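Local coordinates for protein D-alanyl-D-alanine carboxypeptidase (PDB 5TR7) that probably removes the terminal D-alanine from peptidoglycan precursors as a penicillin-binding serine carboxypeptidase, a step in building the bacterial cell wall, at residues Thr37-Ser42 and Asp198-Gly203; Gly93-Ser98 and Pro165-Ile170; Tyr43-Glu48 and Asp89-Ile94; Tyr151-Leu156 and Val226-Asp231; Tyr184-Leu189 and Asn234-Glu239. All blocks are in the same frame, centred on the assembly; numbering follows the deposited sequence.

Contact 1 of 5, residues Thr37-Ser42 and Asp198-Gly203; sequences TKMMTS and DGIKTG
Lys201 sends its CG anti to the backbone N (chi1 -173°), which lays CG beside Met39, and a fold at chi2 then turns CE to Lys38; Met39 runs out extended before bending at its last torsion. These segments carry two signature motifs of the penicillin-binding proteins: Lys38, the predicted proton acceptor, ends the SxxK motif on helix 37-50, and Lys201 opens the KTG motif on strand 196-205. The short helix and strand axes come within 8.9 Å, their N-to-C directions 132° apart. Met39 and Lys201 slide past one another in opposite senses, with Met39 CG 3.6 Å from Lys201 CB. Further out, Met39 SD sits 3.7 Å from Ile200 CG2, the two chains meeting nearly at right angles. Lys38 touches its fellow lysine through carbon, its CB lying 4.1 Å from Lys201 CE. The ammonium ends do not meet: NZ of Lys38 and NZ of Lys201 are 5.5 Å apart. Ser35 OG, Asn100 OD1 and His139 O hold the former, and Ser98 OG the latter. Ile200 and Lys201 form a classic beta bulge opposite Val213. Lys201 NZ also bonds to Thr202 O at 3.2 Å, tilted 22° from the carbonyl plane.

Contact 2 of 5, residues Gly93-Ser98 and Pro165-Ile170; sequences GIIIQS and PEEYAI
Apolar contact comes first, and Ile170 is its hub: the CG2 methyl of Ile170 meets Ile95 CG2 at 4.0 Å and, equally near, Ile95 CD1. Both branches of Ile95 are thus used, and its side chain crosses that of Ile170 at about a right angle. With CG1 beside its backbone N (chi1 -71°), Ile95 swings CD1 out over the CB and CG2 of Ile170 while CG2 stays low, near the partner's backbone. Ile96 adds a looser touch, its CD1 4.2 Å from Ile170 CG2.

Carbon against oxygen makes the second group. Ile95 CD1 lies 3.5 Å from Glu167 OE1, the two chains crossing obliquely, and Ile95 CG2 is 3.9 Å from the carbonyl O of Ile170. No hydrogen bond spans the segments. The bend of Glu167 at chi2 turns OE1 toward helix 87-95, where Asn91 ND2 gives it a weak hydrogen bond, while the chain packs on Ser42 and Ile45 of helix 37-50.

Both segments belong to the helical part of the penicillin-binding fold. Segment 93-98 leads from helix 87-95 into the Ser-Gly-Asn motif of this family, which begins at Ser98, a predicted active-site residue that leaves the helical conformation with positive phi (63°).

Backbone bonding is the last kind. Ser98 N reaches Ile94 O only weakly, whereas within segment 165-170 Ile170 N bonds to Glu167 O at 3.1 Å.

Contact 3 of 5, residues Tyr43-Glu48 and Asp89-Ile94; sequences YVIGQE and DLNRGI
Ile45 of helix 37-50 meets helix 87-95 with both of its branches. Its CG2 methyl sits against the Asn91 amide, 3.3 Å from OD1 and 3.8 Å from ND2, the two side chains passing in opposite directions. Its CD1 meets Ile94 CD1 tip to tip at 3.7 Å. Each isoleucine has CG1 beside its backbone N (chi1 -68° for Ile45, -69° for Ile94), which extends the longer branches toward one another.

In the next shell, Asn91 ND2 makes a weak hydrogen bond to Glu167 OE1, which would favour the rotation that leaves OD1 toward the Ile45 methyl. Met106 of helix 100-111 packs on Ile45, and Ala102 of the same helix on Ile94, closing the apolar end of the contact.

All three touching residues are buried, as expected for helix-helix packing in the core of the helical region of a penicillin-binding fold, here between the helix bearing the SxxK lysine and the one that leads to Ser98.

Contact 4 of 5, residues Tyr151-Leu156 and Val226-Asp231; sequences YDLALL and VVMGTD
Asp152 OD2 is held twice, by Ser133 OG and by the backbone N of Asn132, on the side of helix 150-163 turned from the sheet; the next two residues, Leu153 and Ala154, meet Val226 and Met228 on strand 221-230. No polar bond joins the two segments, and the contact is van der Waals packing, with apolar side chains on both sides.

Val226 CG2 is the atom pressed closest to the helix: it lies 3.7 Å from Ala154 N and 3.8 Å from Ala154 CB, thus against backbone as much as side chain. This follows from the torsion of Val226 (chi1 178°), which sets CG1 anti to the backbone N and leaves CG2 beside it. The small Ala154 lets the chains come near, its CA being 6.1 Å from Val226 CA.

Farther along the strand, Leu153 CD1 meets the end of Met228, 3.8 Å from CE and 4.1 Å from SD. Met228 is bent at both chi2 and chi3, and the two side chains cross at about a right angle.

The segment axes approach to 8.8 Å at 139°. Val227 faces the other way, onto Ser240 and Leu243 of helix 233-251, and Gly229 with Thr230 forms a G1 beta bulge facing Tyr210. Helices thus cover both faces of the five-stranded antiparallel sheet, the layered alpha/beta architecture shared by penicillin-binding proteins and serine beta-lactamases.

Contact 5 of 5, residues Tyr184-Leu189 and Asn234-Glu239; sequences YNRNGL and NARKAE. With NO2 (nitrite ion), chain F.
Lys237 lays its methylenes over the backbone of Gly188, its CD 3.7 Å from Gly188 CA, where no side chain intervenes. Leu189 runs past Lys237 in the opposite direction, its CD2 4.0 Å from Lys237 CB.

A nitrite ion, probably from the crystallisation liquor, is clasped between the segments. Gly188 N donates to its O1 at 2.9 Å. Its O2 lies in the plane of the Arg236 guanidinium, at the edge, where Arg236 NE donates at 2.6 Å with an N-H...O angle of 151°; Arg236 NH2 adds a weak bond. Lys237 CG, set beside the backbone N by chi1 (-78°), lies 3.2 Å from O1; the chain bends further out, at chi3.

Arg186 borders the ion through its carbonyl O, 3.0 Å from O1. Its guanidinium lies beside that of Arg236, turned 74° from it, with NH2 of Arg186 3.8 Å from NH2 of Arg236. Both nitrogens form salt bridges with Glu233 OE2, which helps explain their proximity. The loop that offers Gly188 is shaped by an Asx turn, in which Asn187 N bonds to Asn185 OD1 at 3.0 Å, and by an inverse gamma turn centred on Asn187.

Helix 233-251 follows strand 221-230 and here meets the loop between strands 181-184 and 196-205; Arg236 packs on Tyr210 and Leu212 of strand 209-218, and Leu189 on Val197 of strand 196-205.

Overall arrangement
Contact 1 lies about 1 Å from the chain's centre and joins the helical region to the edge of the sheet. Contacts 2 and 3 share Gly93 and Ile94 of helix 87-95, while contacts 1 and 3 both use helix 37-50, so these three form one cluster around the predicted catalytic groups. Contact 4 reaches the same sheet as contact 1 and connects to it where Met39 packs on Leu153 and Leu156. Contacts 1 to 4 are buried and meet largely through carbon. Contact 5, about 14 Å from the centre and partly buried, differs in chemistry: arginines, a backbone N-H and an anion. Asn187 ND2, 3.2 Å from Gly199 O, probably ties it to contact 1.

Contact 1 of 5, residues Thr37-Ser42 and Asp198-Gly203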
# COMPACT_ATOMS: atom_id res chain seq x y z
N THR A 37 1.54 5.17 0.67
CA THR A 37 3.00 5.21 0.75
C THR A 37 3.56 3.91 1.38
O THR A 37 4.67 3.49 1.11
CB THR A 37 3.43 6.41 1.64
OG1 THR A 37 3.04 7.62 1.01
CG2 THR A 37 4.92 6.45 1.87
N LYS A 38 2.73 3.26 2.19
CA LYS A 38 3.12 2.01 2.86
C LYS A 38 3.38 0.91 1.89
O LYS A 38 4.14 -0.03 2.19
CB LYS A 38 2.16 1.61 3.93
CG LYS A 38 2.06 2.66 5.05
CD LYS A 38 1.15 2.23 6.21
CE LYS A 38 1.14 3.25 7.34
NZ LYS A 38 0.36 4.46 7.02
N MET A 39 2.79 0.99 0.70
CA MET A 39 3.11 -0.00 -0.33
C MET A 39 4.58 0.10 -0.71
O MET A 39 5.26 -0.93 -0.96
CB MET A 39 2.27 0.20 -1.58
CG MET A 39 0.78 -0.18 -1.40
SD MET A 39 -0.07 -0.21 -2.94
CE MET A 39 0.07 1.38 -3.66
N MET A 40 5.11 1.33 -0.74
CA MET A 40 6.52 1.49 -1.16
C MET A 40 7.40 0.97 -0.03
O MET A 40 8.41 0.33 -0.25
CB MET A 40 6.87 2.92 -1.57
CG MET A 40 8.39 3.03 -1.92
SD MET A 40 8.94 1.96 -3.31
CE MET A 40 8.09 3.04 -4.49
N THR A 41 6.99 1.23 1.20
CA THR A 41 7.75 0.78 2.36
C THR A 41 7.83 -0.74 2.39
O THR A 41 8.92 -1.33 2.57
CB THR A 41 7.11 1.34 3.64
OG1 THR A 41 7.28 2.77 3.65
CG2 THR A 41 7.75 0.76 4.89
N SER A 42 6.70 -1.38 2.15
CA SER A 42 6.67 -2.85 2.16
C SER A 42 7.44 -3.38 0.94
O SER A 42 7.96 -4.49 0.99
CB SER A 42 5.27 -3.41 2.16
OG SER A 42 4.76 -3.40 0.85
N ASP A 198 -7.25 -9.99 -3.87
CA ASP A 198 -6.24 -10.41 -2.92
C ASP A 198 -5.27 -9.27 -2.51
O ASP A 198 -4.22 -9.51 -1.97
CB ASP A 198 -5.53 -11.67 -3.50
CG ASP A 198 -4.78 -11.38 -4.79
OD1 ASP A 198 -4.76 -10.19 -5.22
OD2 ASP A 198 -4.23 -12.36 -5.38
N GLY A 199 -5.67 -8.02 -2.77
CA GLY A 199 -4.91 -6.86 -2.38
C GLY A 199 -5.66 -5.60 -2.81
O GLY A 199 -6.72 -5.68 -3.40
N ILE A 200 -5.09 -4.42 -2.59
CA ILE A 200 -3.77 -4.27 -2.01
C ILE A 200 -3.80 -3.40 -0.76
O ILE A 200 -3.66 -3.87 0.35
CB ILE A 200 -2.78 -3.69 -3.02
CG1 ILE A 200 -2.88 -4.42 -4.36
CG2 ILE A 200 -1.36 -3.69 -2.48
CD1 ILE A 200 -1.73 -4.11 -5.33
N LYS A 201 -3.99 -2.11 -0.93
CA LYS A 201 -3.88 -1.23 0.20
C LYS A 201 -4.86 -0.09 0.13
O LYS A 201 -5.09 0.52 -0.88
CB LYS A 201 -2.45 -0.65 0.23
CG LYS A 201 -2.08 0.19 1.44
CD LYS A 201 -1.87 -0.71 2.63
CE LYS A 201 -1.60 0.08 3.91
NZ LYS A 201 -2.78 0.74 4.52
N THR A 202 -5.25 0.29 1.28
CA THR A 202 -6.22 1.30 1.49
C THR A 202 -5.59 2.60 2.05
O THR A 202 -4.54 2.59 2.59
CB THR A 202 -7.15 0.65 2.51
OG1 THR A 202 -8.39 1.30 2.50
CG2 THR A 202 -6.53 0.62 3.88
N GLY A 203 -6.25 3.71 1.88
CA GLY A 203 -5.77 4.97 2.50
C GLY A 203 -6.71 6.11 2.36
O GLY A 203 -7.70 6.00 1.62

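Contact 2 of 5, residues Gly93-Ser98 and Pro165-Ile170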
# COMPACT_ATOMS: atom_id res chain seq x y z
N GLY A 93 2.01 -5.39 10.83
CA GLY A 93 1.46 -4.12 11.36
C GLY A 93 1.38 -3.04 10.31
O GLY A 93 0.42 -2.23 10.22
N ILE A 94 2.39 -3.03 9.46
CA ILE A 94 2.39 -2.08 8.36
C ILE A 94 1.27 -2.38 7.33
O ILE A 94 0.46 -1.56 6.98
CB ILE A 94 3.75 -2.11 7.63
CG1 ILE A 94 4.85 -1.54 8.54
CG2 ILE A 94 3.66 -1.41 6.25
CD1 ILE A 94 6.29 -1.66 7.98
N ILE A 95 1.25 -3.62 6.87
CA ILE A 95 0.41 -4.00 5.79
C ILE A 95 -1.06 -4.16 6.18
O ILE A 95 -1.91 -3.69 5.50
CB ILE A 95 0.95 -5.31 5.17
CG1 ILE A 95 2.26 -5.02 4.41
CG2 ILE A 95 -0.09 -5.96 4.24
CD1 ILE A 95 3.04 -6.30 4.05
N ILE A 96 -1.31 -4.90 7.24
CA ILE A 96 -2.67 -5.16 7.63
C ILE A 96 -3.27 -4.05 8.47
O ILE A 96 -4.42 -3.68 8.28
CB ILE A 96 -2.71 -6.49 8.40
CG1 ILE A 96 -2.07 -7.60 7.52
CG2 ILE A 96 -4.16 -6.85 8.79
CD1 ILE A 96 -1.87 -8.96 8.21
N GLN A 97 -2.51 -3.56 9.42
CA GLN A 97 -3.00 -2.57 10.37
C GLN A 97 -2.69 -1.17 9.91
O GLN A 97 -3.19 -0.23 10.49
CB GLN A 97 -2.37 -2.78 11.75
CG GLN A 97 -2.44 -4.19 12.31
CD GLN A 97 -1.92 -4.30 13.71
OE1 GLN A 97 -0.92 -3.66 14.05
NE2 GLN A 97 -2.57 -5.14 14.54
N SER A 98 -1.80 -1.00 8.93
CA SER A 98 -1.47 0.34 8.44
C SER A 98 -0.84 1.14 9.58
O SER A 98 -1.06 2.34 9.73
CB SER A 98 -2.77 1.02 7.90
OG SER A 98 -2.43 1.99 6.96
N PRO A 165 6.54 -11.42 -4.23
CA PRO A 165 5.28 -12.24 -3.97
C PRO A 165 5.05 -12.62 -2.49
O PRO A 165 3.94 -12.56 -2.02
CB PRO A 165 5.41 -13.45 -4.91
CG PRO A 165 6.90 -13.45 -5.41
CD PRO A 165 7.47 -12.03 -5.22
N GLU A 166 6.11 -12.91 -1.76
CA GLU A 166 6.05 -13.26 -0.33
C GLU A 166 5.59 -12.09 0.47
O GLU A 166 4.95 -12.26 1.49
CB GLU A 166 7.33 -13.85 0.21
CG GLU A 166 7.71 -15.24 -0.42
CD GLU A 166 6.69 -16.36 -0.27
OE1 GLU A 166 6.09 -16.46 0.80
OE2 GLU A 166 6.30 -17.03 -1.28
N GLU A 167 5.91 -10.91 -0.00
CA GLU A 167 5.42 -9.74 0.68
C GLU A 167 3.98 -9.56 0.27
O GLU A 167 3.15 -9.29 1.13
CB GLU A 167 6.12 -8.45 0.27
CG GLU A 167 7.14 -7.79 1.11
CD GLU A 167 6.83 -7.54 2.61
OE1 GLU A 167 6.48 -6.39 3.20
OE2 GLU A 167 7.27 -8.58 3.13
N TYR A 168 3.67 -9.72 -1.03
CA TYR A 168 2.30 -9.48 -1.54
C TYR A 168 1.26 -10.40 -0.91
O TYR A 168 0.13 -9.98 -0.72
CB TYR A 168 2.22 -9.64 -3.07
CG TYR A 168 0.84 -9.32 -3.57
CD1 TYR A 168 0.38 -8.03 -3.53
CD2 TYR A 168 -0.04 -10.34 -4.02
CE1 TYR A 168 -0.90 -7.74 -3.90
CE2 TYR A 168 -1.35 -10.04 -4.34
CZ TYR A 168 -1.75 -8.71 -4.30
OH TYR A 168 -2.98 -8.31 -4.67
N ALA A 169 1.66 -11.62 -0.58
CA ALA A 169 0.70 -12.57 0.01
C ALA A 169 0.12 -12.03 1.29
O ALA A 169 -1.06 -12.26 1.61
CB ALA A 169 1.34 -13.92 0.28
N ILE A 170 0.90 -11.22 1.96
CA ILE A 170 0.45 -10.71 3.23
C ILE A 170 -0.77 -9.75 3.11
O ILE A 170 -1.51 -9.62 4.05
CB ILE A 170 1.62 -10.09 3.99
CG1 ILE A 170 2.73 -11.13 4.23
CG2 ILE A 170 1.17 -9.56 5.35
CD1 ILE A 170 4.01 -10.50 4.83

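Contact 3 of 5, residues Tyr43-Glu48 and Asp89-Ile94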
# COMPACT_ATOMS: atom_id res chain seq x y z
N TYR A 43 7.49 -2.61 -0.15
CA TYR A 43 8.21 -3.06 -1.34
C TYR A 43 9.69 -3.13 -0.98
O TYR A 43 10.35 -4.15 -1.24
CB TYR A 43 7.95 -2.16 -2.57
CG TYR A 43 8.67 -2.66 -3.83
CD1 TYR A 43 9.97 -2.31 -4.08
CD2 TYR A 43 8.04 -3.51 -4.76
CE1 TYR A 43 10.66 -2.83 -5.16
CE2 TYR A 43 8.72 -4.00 -5.87
CZ TYR A 43 10.04 -3.68 -6.07
OH TYR A 43 10.71 -4.17 -7.14
N VAL A 44 10.23 -2.06 -0.40
CA VAL A 44 11.65 -2.06 -0.00
C VAL A 44 11.94 -3.17 1.01
O VAL A 44 12.91 -3.93 0.87
CB VAL A 44 12.07 -0.69 0.59
CG1 VAL A 44 13.55 -0.71 1.00
CG2 VAL A 44 11.85 0.43 -0.43
N ILE A 45 11.06 -3.32 2.00
CA ILE A 45 11.22 -4.41 2.99
C ILE A 45 11.25 -5.79 2.27
O ILE A 45 12.06 -6.64 2.56
CB ILE A 45 10.11 -4.36 4.02
CG1 ILE A 45 10.27 -3.11 4.89
CG2 ILE A 45 10.06 -5.62 4.87
CD1 ILE A 45 8.99 -2.84 5.72
N GLY A 46 10.41 -5.97 1.28
CA GLY A 46 10.32 -7.24 0.53
C GLY A 46 11.63 -7.51 -0.20
O GLY A 46 12.15 -8.64 -0.18
N GLN A 47 12.19 -6.47 -0.80
CA GLN A 47 13.46 -6.67 -1.46
C GLN A 47 14.55 -7.04 -0.48
O GLN A 47 15.35 -7.94 -0.77
CB GLN A 47 13.83 -5.46 -2.28
CG GLN A 47 12.97 -5.29 -3.55
CD GLN A 47 13.33 -6.26 -4.64
OE1 GLN A 47 14.15 -7.11 -4.42
NE2 GLN A 47 12.76 -6.10 -5.82
N GLU A 48 14.57 -6.39 0.70
CA GLU A 48 15.59 -6.68 1.68
C GLU A 48 15.48 -8.09 2.20
O GLU A 48 16.50 -8.73 2.44
CB GLU A 48 15.58 -5.68 2.85
CG GLU A 48 15.87 -4.24 2.48
CD GLU A 48 17.28 -4.04 1.92
OE1 GLU A 48 18.25 -4.59 2.46
OE2 GLU A 48 17.42 -3.33 0.94
N ASP A 89 6.18 -9.49 12.34
CA ASP A 89 5.12 -8.88 13.07
C ASP A 89 5.04 -7.40 12.70
O ASP A 89 3.94 -6.87 12.46
CB ASP A 89 5.32 -9.09 14.56
CG ASP A 89 5.10 -10.50 14.98
OD1 ASP A 89 4.06 -11.06 14.56
OD2 ASP A 89 5.90 -11.01 15.82
N LEU A 90 6.18 -6.71 12.63
CA LEU A 90 6.14 -5.32 12.21
C LEU A 90 5.56 -5.18 10.77
O LEU A 90 4.82 -4.23 10.46
CB LEU A 90 7.55 -4.70 12.26
CG LEU A 90 8.06 -4.36 13.67
CD1 LEU A 90 9.52 -3.86 13.57
CD2 LEU A 90 7.21 -3.32 14.41
N ASN A 91 5.98 -6.10 9.90
CA ASN A 91 5.48 -6.15 8.53
C ASN A 91 3.98 -6.20 8.43
O ASN A 91 3.38 -5.48 7.67
CB ASN A 91 6.04 -7.37 7.87
CG ASN A 91 7.03 -7.03 6.92
OD1 ASN A 91 8.23 -7.06 7.19
ND2 ASN A 91 6.54 -6.61 5.78
N ARG A 92 3.40 -7.13 9.17
CA ARG A 92 1.93 -7.21 9.26
C ARG A 92 1.34 -5.98 9.87
O ARG A 92 0.27 -5.55 9.48
CB ARG A 92 1.50 -8.46 9.99
CG ARG A 92 1.86 -9.67 9.20
CD ARG A 92 1.52 -10.97 9.87
NE ARG A 92 1.58 -11.99 8.83
CZ ARG A 92 2.71 -12.42 8.27
NH1 ARG A 92 3.90 -12.00 8.67
NH2 ARG A 92 2.63 -13.33 7.31
N GLY A 93 2.01 -5.39 10.83
CA GLY A 93 1.46 -4.12 11.36
C GLY A 93 1.38 -3.04 10.31
O GLY A 93 0.42 -2.23 10.22
N ILE A 94 2.39 -3.03 9.46
CA ILE A 94 2.39 -2.08 8.36
C ILE A 94 1.27 -2.38 7.33
O ILE A 94 0.46 -1.56 6.98
CB ILE A 94 3.75 -2.11 7.63
CG1 ILE A 94 4.85 -1.54 8.54
CG2 ILE A 94 3.66 -1.41 6.25
CD1 ILE A 94 6.29 -1.66 7.98

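Contact 4 of 5, residues Tyr151-Leu156 and Val226-Asp231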
# COMPACT_ATOMS: atom_id res chain seq x y z
N TYR A 151 -1.38 6.44 -11.66
CA TYR A 151 -0.64 5.57 -12.54
C TYR A 151 0.58 5.00 -11.83
O TYR A 151 0.78 3.78 -11.86
CB TYR A 151 -0.20 6.32 -13.80
CG TYR A 151 0.60 5.45 -14.72
CD1 TYR A 151 -0.01 4.39 -15.40
CD2 TYR A 151 1.95 5.66 -14.90
CE1 TYR A 151 0.75 3.54 -16.19
CE2 TYR A 151 2.70 4.82 -15.71
CZ TYR A 151 2.09 3.81 -16.39
OH TYR A 151 2.84 3.00 -17.20
N ASP A 152 1.36 5.85 -11.18
CA ASP A 152 2.54 5.38 -10.45
C ASP A 152 2.17 4.39 -9.34
O ASP A 152 2.91 3.44 -9.10
CB ASP A 152 3.35 6.52 -9.88
CG ASP A 152 4.06 7.37 -10.96
OD1 ASP A 152 3.84 7.17 -12.19
OD2 ASP A 152 4.85 8.22 -10.56
N LEU A 153 1.07 4.67 -8.65
CA LEU A 153 0.61 3.76 -7.62
C LEU A 153 0.20 2.40 -8.23
O LEU A 153 0.47 1.36 -7.64
CB LEU A 153 -0.53 4.43 -6.78
CG LEU A 153 -0.09 5.65 -5.93
CD1 LEU A 153 -1.23 6.51 -5.50
CD2 LEU A 153 0.67 5.16 -4.73
N ALA A 154 -0.32 2.40 -9.46
CA ALA A 154 -0.64 1.16 -10.12
C ALA A 154 0.62 0.37 -10.41
O ALA A 154 0.66 -0.87 -10.25
CB ALA A 154 -1.33 1.45 -11.43
N LEU A 155 1.65 1.07 -10.91
CA LEU A 155 2.93 0.41 -11.19
C LEU A 155 3.44 -0.18 -9.89
O LEU A 155 3.91 -1.27 -9.88
CB LEU A 155 3.99 1.42 -11.72
CG LEU A 155 3.86 1.96 -13.14
CD1 LEU A 155 4.87 3.11 -13.44
CD2 LEU A 155 3.99 0.85 -14.16
N LEU A 156 3.25 0.52 -8.78
CA LEU A 156 3.76 0.03 -7.51
C LEU A 156 3.04 -1.23 -7.06
O LEU A 156 3.66 -2.16 -6.56
CB LEU A 156 3.72 1.12 -6.44
CG LEU A 156 4.24 0.79 -5.06
CD1 LEU A 156 5.68 0.40 -5.12
CD2 LEU A 156 4.08 1.94 -4.12
N VAL A 226 -6.63 1.36 -9.27
CA VAL A 226 -6.36 2.38 -8.27
C VAL A 226 -7.53 3.37 -8.34
O VAL A 226 -7.90 3.83 -9.42
CB VAL A 226 -5.06 3.14 -8.60
CG1 VAL A 226 -4.81 4.22 -7.59
CG2 VAL A 226 -3.91 2.18 -8.68
N VAL A 227 -8.10 3.66 -7.19
CA VAL A 227 -9.23 4.64 -7.10
C VAL A 227 -8.84 5.63 -6.03
O VAL A 227 -8.48 5.25 -4.95
CB VAL A 227 -10.57 3.92 -6.84
CG1 VAL A 227 -11.71 4.88 -6.68
CG2 VAL A 227 -10.89 3.02 -8.03
N MET A 228 -8.85 6.90 -6.37
CA MET A 228 -8.45 7.95 -5.42
C MET A 228 -9.53 8.95 -5.24
O MET A 228 -10.11 9.42 -6.19
CB MET A 228 -7.22 8.72 -5.94
CG MET A 228 -6.08 7.79 -6.32
SD MET A 228 -5.31 6.92 -4.94
CE MET A 228 -4.37 8.38 -4.31
N GLY A 229 -9.78 9.30 -3.99
CA GLY A 229 -10.72 10.35 -3.70
C GLY A 229 -12.18 10.02 -3.81
O GLY A 229 -12.88 10.75 -4.43
N THR A 230 -12.61 8.91 -3.23
CA THR A 230 -14.04 8.53 -3.15
C THR A 230 -14.61 9.15 -1.89
O THR A 230 -13.91 9.46 -0.93
CB THR A 230 -14.30 7.03 -3.09
OG1 THR A 230 -13.56 6.45 -2.03
CG2 THR A 230 -13.83 6.39 -4.41
N ASP A 231 -15.91 9.37 -1.89
CA ASP A 231 -16.55 10.00 -0.75
C ASP A 231 -16.71 9.20 0.55
O ASP A 231 -16.90 9.82 1.56
CB ASP A 231 -17.87 10.62 -1.23
CG ASP A 231 -17.63 11.87 -2.14
OD1 ASP A 231 -16.50 12.39 -2.22
OD2 ASP A 231 -18.60 12.38 -2.74

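Contact 5 of 5, residues Tyr184-Leu189 and Asn234-Glu239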
# COMPACT_ATOMS: atom_id res chain seq x y z
N TYR A 184 -8.40 -5.15 11.89
CA TYR A 184 -8.79 -5.67 10.61
C TYR A 184 -8.19 -4.95 9.44
O TYR A 184 -7.99 -3.77 9.44
CB TYR A 184 -10.34 -5.70 10.45
CG TYR A 184 -10.90 -6.76 11.33
CD1 TYR A 184 -11.17 -6.48 12.67
CD2 TYR A 184 -10.98 -8.09 10.90
CE1 TYR A 184 -11.60 -7.48 13.54
CE2 TYR A 184 -11.40 -9.10 11.75
CZ TYR A 184 -11.72 -8.78 13.07
OH TYR A 184 -12.13 -9.79 13.90
N ASN A 185 -7.96 -5.71 8.39
CA ASN A 185 -7.55 -5.16 7.14
C ASN A 185 -8.73 -4.36 6.62
O ASN A 185 -9.81 -4.91 6.52
CB ASN A 185 -7.22 -6.30 6.16
CG ASN A 185 -6.51 -5.85 4.98
OD1 ASN A 185 -6.84 -4.79 4.42
ND2 ASN A 185 -5.48 -6.63 4.56
N ARG A 186 -8.54 -3.08 6.35
CA ARG A 186 -9.57 -2.16 5.85
C ARG A 186 -9.96 -2.38 4.40
O ARG A 186 -10.85 -1.71 3.88
CB ARG A 186 -9.01 -0.72 5.97
CG ARG A 186 -8.96 -0.06 7.34
CD ARG A 186 -10.12 0.96 7.48
NE ARG A 186 -9.66 2.20 8.12
CZ ARG A 186 -10.21 3.43 7.99
NH1 ARG A 186 -9.65 4.45 8.60
NH2 ARG A 186 -11.25 3.69 7.24
N ASN A 187 -9.27 -3.27 3.65
CA ASN A 187 -9.71 -3.57 2.30
C ASN A 187 -10.89 -4.58 2.35
O ASN A 187 -10.73 -5.81 2.36
CB ASN A 187 -8.55 -4.13 1.52
CG ASN A 187 -8.88 -4.46 0.11
OD1 ASN A 187 -9.92 -4.08 -0.41
ND2 ASN A 187 -7.97 -5.18 -0.54
N GLY A 188 -12.08 -4.03 2.42
CA GLY A 188 -13.33 -4.79 2.51
C GLY A 188 -13.57 -5.73 1.35
O GLY A 188 -14.19 -6.78 1.53
N LEU A 189 -13.00 -5.41 0.19
CA LEU A 189 -13.14 -6.31 -0.96
C LEU A 189 -12.55 -7.68 -0.74
O LEU A 189 -12.93 -8.63 -1.44
CB LEU A 189 -12.62 -5.68 -2.24
CG LEU A 189 -13.46 -4.52 -2.82
CD1 LEU A 189 -12.77 -4.08 -4.08
CD2 LEU A 189 -14.92 -4.89 -3.15
N ASN A 234 -17.91 2.90 1.54
CA ASN A 234 -18.76 2.09 0.66
C ASN A 234 -18.51 2.35 -0.81
O ASN A 234 -18.38 1.39 -1.57
CB ASN A 234 -20.20 2.26 1.03
CG ASN A 234 -20.48 1.63 2.38
OD1 ASN A 234 -19.78 0.65 2.79
ND2 ASN A 234 -21.48 2.14 3.08
N ALA A 235 -18.32 3.63 -1.15
CA ALA A 235 -18.01 4.00 -2.48
C ALA A 235 -16.62 3.46 -2.84
O ALA A 235 -16.43 2.93 -3.93
CB ALA A 235 -18.06 5.53 -2.62
N ARG A 236 -15.64 3.58 -1.96
CA ARG A 236 -14.30 3.03 -2.26
C ARG A 236 -14.43 1.51 -2.74
O ARG A 236 -13.89 1.11 -3.78
CB ARG A 236 -13.45 3.14 -1.02
CG ARG A 236 -12.17 2.38 -1.09
CD ARG A 236 -11.19 2.82 -0.06
NE ARG A 236 -11.52 2.52 1.34
CZ ARG A 236 -10.78 3.00 2.34
NH1 ARG A 236 -9.74 3.80 2.08
NH2 ARG A 236 -11.03 2.72 3.60
N LYS A 237 -15.23 0.73 -2.04
CA LYS A 237 -15.41 -0.65 -2.45
C LYS A 237 -16.19 -0.76 -3.75
O LYS A 237 -15.73 -1.41 -4.68
CB LYS A 237 -16.14 -1.47 -1.40
CG LYS A 237 -15.28 -1.90 -0.24
CD LYS A 237 -15.98 -2.88 0.70
CE LYS A 237 -16.91 -2.20 1.71
NZ LYS A 237 -17.42 -3.23 2.66
N ALA A 238 -17.38 -0.14 -3.81
CA ALA A 238 -18.20 -0.26 -5.01
C ALA A 238 -17.55 0.25 -6.28
O ALA A 238 -17.58 -0.42 -7.28
CB ALA A 238 -19.52 0.44 -4.82
N GLU A 239 -16.86 1.38 -6.23
CA GLU A 239 -16.29 1.89 -7.44
C GLU A 239 -15.12 1.01 -7.88
O GLU A 239 -14.93 0.81 -9.07
CB GLU A 239 -15.86 3.35 -7.25
CG GLU A 239 -17.02 4.28 -6.86
CD GLU A 239 -18.22 4.26 -7.81
OE1 GLU A 239 -19.30 3.79 -7.42
OE2 GLU A 239 -18.06 4.61 -8.96
N NO2 F . -12.74 -0.48 1.80
O1 NO2 F . -13.35 -1.43 2.24
O2 NO2 F . -13.07 0.70 2.45